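Local coordinates for protein transcriptional regulator, TetR family (Myxococcus xanthus, PDB 5K7F) that probably represses transcription by binding operator DNA, as a TetR-family regulator that responds to isovaleryl coenzyme A in the control of isovaleryl coenzyme A biosynthesis, at residues R17-L28 with A45-H56. Residues are numbered along the deposited sequence; the frame is centred on the assembly and turned at random.
Sequences RYRAILETAARL and ACRMTKAGLYHH
Ile21 meets Cys46, Met48, Leu53 and His56, spreading its branches over the turn and the short helix of residues 45-56. Its CD1 lies over one face of the His56 imidazole, a CH-pi contact with the methyl 3.8 Å from the ring centroid and 28° off the ring normal. The same CD1 sits 3.7 Å from Met48 SD, while the CG2 branch, anti to the backbone N, points roughly at right angles to it and meets Leu53 CD1 at 3.7 Å. The side chains of Tyr18 and His56 pass alongside one another, pointing opposite ways, with His56 ND1 at the phenol's edge, near its plane, 3.8 Å from Tyr18 CD1. Arg17, extended from CG to NE, runs against the oncoming Met48, its NH2 3.4 Å from Met48 CG; the bend at chi3 (77°) brings the CE methyl over the guanidinium, 3.6 Å above its centre. With alanine instead of Met48, the guanidinium would probably lose its methyl cover and a gap would open beside Ile21 CD1. Farther along helix 18-28, Thr24 CG2 touches Cys46 SG at 3.7 Å, and Leu28 CD1 meets Ala45 CB. No hydrogen bond joins the two segments; van der Waals and CH-pi contacts hold them together. The second segment is shaped from within: Arg47, with positive phi, ends the preceding helix in a Schellman motif, and Thr49 is the N-cap of helix 50-56, its OG1 accepting from Gly52 N at 2.8 Å. This turn and helix belong to the predicted helix-turn-helix, whose helix 50-56 crosses helix 18-28 at -103°. Helix 39-45 packs on Leu28 and Leu53 through Ile42, and helix 60-83 adjoins helix 18-28 at Tyr18, Leu22 and Ala25.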
loop_
_atom_site.group_PDB
_atom_site.type_symbol
_atom_site.label_atom_id
_atom_site.label_comp_id
_atom_site.label_asym_id
_atom_site.label_seq_id
_atom_site.Cartn_x
_atom_site.Cartn_y
_atom_site.Cartn_z
ATOM N N ARG A 17 -3.233 -24.772 16.466
ATOM C CA ARG A 17 -3.787 -23.934 17.529
ATOM C C ARG A 17 -2.980 -22.659 17.637
ATOM O O ARG A 17 -3.502 -21.617 17.979
ATOM C CB ARG A 17 -3.774 -24.643 18.890
ATOM C CG ARG A 17 -4.746 -24.001 19.881
ATOM C CD ARG A 17 -4.423 -24.267 21.348
ATOM N NE ARG A 17 -5.470 -23.703 22.202
ATOM C CZ ARG A 17 -5.617 -23.956 23.501
ATOM N NH1 ARG A 17 -4.786 -24.774 24.138
ATOM N NH2 ARG A 17 -6.611 -23.385 24.168
ATOM N N TYR A 18 -1.685 -22.815 17.395
ATOM C CA TYR A 18 -0.766 -21.685 17.391
ATOM C C TYR A 18 -1.139 -20.671 16.305
ATOM O O TYR A 18 -1.166 -19.458 16.561
ATOM C CB TYR A 18 0.662 -22.219 17.216
ATOM C CG TYR A 18 1.733 -21.149 17.112
ATOM C CD1 TYR A 18 2.168 -20.427 18.222
ATOM C CD2 TYR A 18 2.343 -20.907 15.904
ATOM C CE1 TYR A 18 3.153 -19.454 18.096
ATOM C CE2 TYR A 18 3.317 -19.945 15.770
ATOM C CZ TYR A 18 3.732 -19.235 16.860
ATOM O OH TYR A 18 4.713 -18.299 16.663
ATOM N N ARG A 19 -1.449 -21.150 15.087
ATOM C CA ARG A 19 -1.819 -20.249 13.995
ATOM C C ARG A 19 -3.142 -19.539 14.282
ATOM O O ARG A 19 -3.306 -18.357 13.953
ATOM C CB ARG A 19 -1.884 -21.036 12.676
ATOM C CG ARG A 19 -0.502 -21.452 12.197
ATOM C CD ARG A 19 -0.506 -22.138 10.850
ATOM N NE ARG A 19 0.865 -22.326 10.370
ATOM C CZ ARG A 19 1.185 -22.676 9.123
ATOM N NH1 ARG A 19 0.228 -22.913 8.222
ATOM N NH2 ARG A 19 2.457 -22.814 8.781
ATOM N N ALA A 20 -4.093 -20.247 14.897
ATOM C CA ALA A 20 -5.359 -19.635 15.296
ATOM C C ALA A 20 -5.141 -18.489 16.279
ATOM O O ALA A 20 -5.788 -17.439 16.179
ATOM C CB ALA A 20 -6.269 -20.722 15.902
ATOM N N ILE A 21 -4.226 -18.667 17.237
ATOM C CA ILE A 21 -3.874 -17.587 18.146
ATOM C C ILE A 21 -3.376 -16.384 17.359
ATOM O O ILE A 21 -3.784 -15.249 17.603
ATOM C CB ILE A 21 -2.813 -18.058 19.157
ATOM C CG1 ILE A 21 -3.401 -19.081 20.124
ATOM C CG2 ILE A 21 -2.248 -16.897 19.962
ATOM C CD1 ILE A 21 -2.339 -19.687 21.024
ATOM N N LEU A 22 -2.459 -16.621 16.404
ATOM C CA LEU A 22 -1.851 -15.498 15.681
ATOM C C LEU A 22 -2.875 -14.759 14.825
ATOM O O LEU A 22 -2.811 -13.520 14.698
ATOM C CB LEU A 22 -0.707 -15.969 14.785
ATOM C CG LEU A 22 0.451 -16.693 15.448
ATOM C CD1 LEU A 22 1.508 -17.033 14.461
ATOM C CD2 LEU A 22 1.024 -15.890 16.591
ATOM N N GLU A 23 -3.832 -15.502 14.257
ATOM C CA GLU A 23 -4.878 -14.912 13.431
ATOM C C GLU A 23 -5.833 -14.099 14.280
ATOM O O GLU A 23 -6.290 -13.028 13.864
ATOM C CB GLU A 23 -5.645 -16.017 12.676
ATOM C CG GLU A 23 -4.797 -16.708 11.573
ATOM C CD GLU A 23 -5.408 -17.985 11.032
ATOM O OE1 GLU A 23 -6.622 -18.203 11.250
ATOM O OE2 GLU A 23 -4.681 -18.745 10.355
ATOM N N THR A 24 -6.138 -14.603 15.477
ATOM C CA THR A 24 -7.013 -13.888 16.396
ATOM C C THR A 24 -6.323 -12.618 16.880
ATOM O O THR A 24 -6.911 -11.542 16.878
ATOM C CB THR A 24 -7.427 -14.815 17.565
ATOM O OG1 THR A 24 -8.230 -15.911 17.093
ATOM C CG2 THR A 24 -8.208 -14.045 18.621
ATOM N N ALA A 25 -5.049 -12.726 17.253
ATOM C CA ALA A 25 -4.268 -11.556 17.642
ATOM C C ALA A 25 -4.173 -10.536 16.513
ATOM O O ALA A 25 -4.275 -9.327 16.749
ATOM C CB ALA A 25 -2.882 -12.010 18.076
ATOM N N ALA A 26 -3.927 -11.006 15.284
ATOM C CA ALA A 26 -3.869 -10.099 14.136
ATOM C C ALA A 26 -5.185 -9.337 13.965
ATOM O O ALA A 26 -5.178 -8.128 13.702
ATOM C CB ALA A 26 -3.537 -10.873 12.858
ATOM N N ARG A 27 -6.320 -10.031 14.085
ATOM C CA ARG A 27 -7.615 -9.345 14.088
ATOM C C ARG A 27 -7.662 -8.219 15.135
ATOM O O ARG A 27 -7.988 -7.065 14.821
ATOM C CB ARG A 27 -8.746 -10.352 14.325
ATOM C CG ARG A 27 -9.100 -11.157 13.121
ATOM C CD ARG A 27 -10.436 -11.861 13.329
ATOM N NE ARG A 27 -10.270 -13.192 13.923
ATOM C CZ ARG A 27 -9.847 -14.271 13.251
ATOM N NH1 ARG A 27 -9.532 -14.180 11.956
ATOM N NH2 ARG A 27 -9.723 -15.448 13.869
ATOM N N LEU A 28 -7.358 -8.529 16.393
ATOM C CA LEU A 28 -7.455 -7.492 17.419
ATOM C C LEU A 28 -6.507 -6.331 17.124
ATOM O O LEU A 28 -6.873 -5.151 17.272
ATOM C CB LEU A 28 -7.150 -8.088 18.795
ATOM C CG LEU A 28 -8.112 -9.133 19.311
ATOM C CD1 LEU A 28 -7.560 -9.719 20.613
ATOM C CD2 LEU A 28 -9.471 -8.548 19.554
ATOM N N ALA A 45 -9.909 -13.302 23.904
ATOM C CA ALA A 45 -10.455 -13.487 22.558
ATOM C C ALA A 45 -10.206 -14.896 22.025
ATOM O O ALA A 45 -10.962 -15.370 21.174
ATOM C CB ALA A 45 -9.870 -12.451 21.609
ATOM N N CYS A 46 -9.126 -15.549 22.467
ATOM C CA CYS A 46 -8.813 -16.926 22.117
ATOM C C CYS A 46 -9.517 -17.931 23.017
ATOM O O CYS A 46 -9.374 -19.145 22.815
ATOM C CB CYS A 46 -7.303 -17.161 22.195
ATOM S SG CYS A 46 -6.364 -16.335 20.908
ATOM N N ARG A 47 -10.265 -17.449 24.010
ATOM C CA ARG A 47 -10.890 -18.306 25.000
ATOM C C ARG A 47 -9.862 -19.215 25.673
ATOM O O ARG A 47 -10.093 -20.406 25.855
ATOM C CB ARG A 47 -12.012 -19.124 24.360
ATOM C CG ARG A 47 -13.239 -19.287 25.244
ATOM C CD ARG A 47 -13.775 -20.717 25.171
ATOM N NE ARG A 47 -13.883 -21.161 23.786
ATOM C CZ ARG A 47 -15.017 -21.282 23.104
ATOM N NH1 ARG A 47 -14.973 -21.698 21.843
ATOM N NH2 ARG A 47 -16.190 -21.012 23.670
ATOM N N MET A 48 -8.714 -18.642 26.052
ATOM C CA MET A 48 -7.633 -19.376 26.706
ATOM C C MET A 48 -7.319 -18.747 28.060
ATOM O O MET A 48 -7.610 -17.582 28.302
ATOM C CB MET A 48 -6.343 -19.380 25.874
ATOM C CG MET A 48 -6.462 -20.050 24.583
ATOM S SD MET A 48 -4.955 -19.777 23.647
ATOM C CE MET A 48 -3.838 -20.926 24.415
ATOM N N THR A 49 -6.779 -19.549 28.975
ATOM C CA THR A 49 -6.193 -18.950 30.156
ATOM C C THR A 49 -4.944 -18.188 29.753
ATOM O O THR A 49 -4.327 -18.480 28.722
ATOM C CB THR A 49 -5.801 -20.011 31.184
ATOM O OG1 THR A 49 -4.771 -20.832 30.623
ATOM C CG2 THR A 49 -6.970 -20.879 31.536
ATOM N N LYS A 50 -4.564 -17.216 30.589
ATOM C CA LYS A 50 -3.283 -16.536 30.410
ATOM C C LYS A 50 -2.131 -17.530 30.414
ATOM O O LYS A 50 -1.142 -17.365 29.683
ATOM C CB LYS A 50 -3.064 -15.491 31.509
ATOM C CG LYS A 50 -4.097 -14.358 31.550
ATOM C CD LYS A 50 -3.512 -13.058 32.093
ATOM C CE LYS A 50 -4.058 -12.710 33.454
ATOM N NZ LYS A 50 -3.998 -11.241 33.684
ATOM N N ALA A 51 -2.240 -18.577 31.244
ATOM C CA ALA A 51 -1.209 -19.603 31.269
ATOM C C ALA A 51 -1.119 -20.326 29.932
ATOM O O ALA A 51 -0.015 -20.595 29.429
ATOM C CB ALA A 51 -1.491 -20.588 32.401
ATOM N N GLY A 52 -2.270 -20.633 29.328
ATOM C CA GLY A 52 -2.267 -21.360 28.071
ATOM C C GLY A 52 -1.728 -20.512 26.938
ATOM O O GLY A 52 -0.957 -20.997 26.106
ATOM N N LEU A 53 -2.098 -19.226 26.909
ATOM C CA LEU A 53 -1.490 -18.309 25.932
ATOM C C LEU A 53 0.011 -18.232 26.137
ATOM O O LEU A 53 0.786 -18.395 25.189
ATOM C CB LEU A 53 -2.114 -16.911 26.015
ATOM C CG LEU A 53 -1.533 -15.872 25.044
ATOM C CD1 LEU A 53 -1.522 -16.374 23.561
ATOM C CD2 LEU A 53 -2.285 -14.569 25.168
ATOM N N TYR A 54 0.437 -18.028 27.385
ATOM C CA TYR A 54 1.848 -17.849 27.695
ATOM C C TYR A 54 2.711 -19.013 27.202
ATOM O O TYR A 54 3.875 -18.819 26.846
ATOM C CB TYR A 54 1.970 -17.677 29.203
ATOM C CG TYR A 54 3.347 -17.356 29.691
ATOM C CD1 TYR A 54 4.221 -18.380 30.029
ATOM C CD2 TYR A 54 3.767 -16.039 29.834
ATOM C CE1 TYR A 54 5.480 -18.095 30.490
ATOM C CE2 TYR A 54 5.042 -15.734 30.289
ATOM C CZ TYR A 54 5.887 -16.770 30.625
ATOM O OH TYR A 54 7.143 -16.489 31.101
ATOM N N HIS A 55 2.177 -20.232 27.206
ATOM C CA HIS A 55 2.904 -21.384 26.684
ATOM C C HIS A 55 3.316 -21.183 25.232
ATOM O O HIS A 55 4.367 -21.684 24.817
ATOM C CB HIS A 55 2.040 -22.627 26.811
ATOM N N HIS A 56 2.505 -20.465 24.454
ATOM C CA HIS A 56 2.805 -20.168 23.050
ATOM C C HIS A 56 3.587 -18.854 22.868
ATOM O O HIS A 56 4.568 -18.818 22.118
ATOM C CB HIS A 56 1.505 -20.109 22.231
ATOM C CG HIS A 56 0.727 -21.387 22.187
ATOM N ND1 HIS A 56 0.985 -22.394 21.280
ATOM C CD2 HIS A 56 -0.348 -21.797 22.901
ATOM C CE1 HIS A 56 0.127 -23.384 21.461
ATOM N NE2 HIS A 56 -0.695 -23.048 22.439
#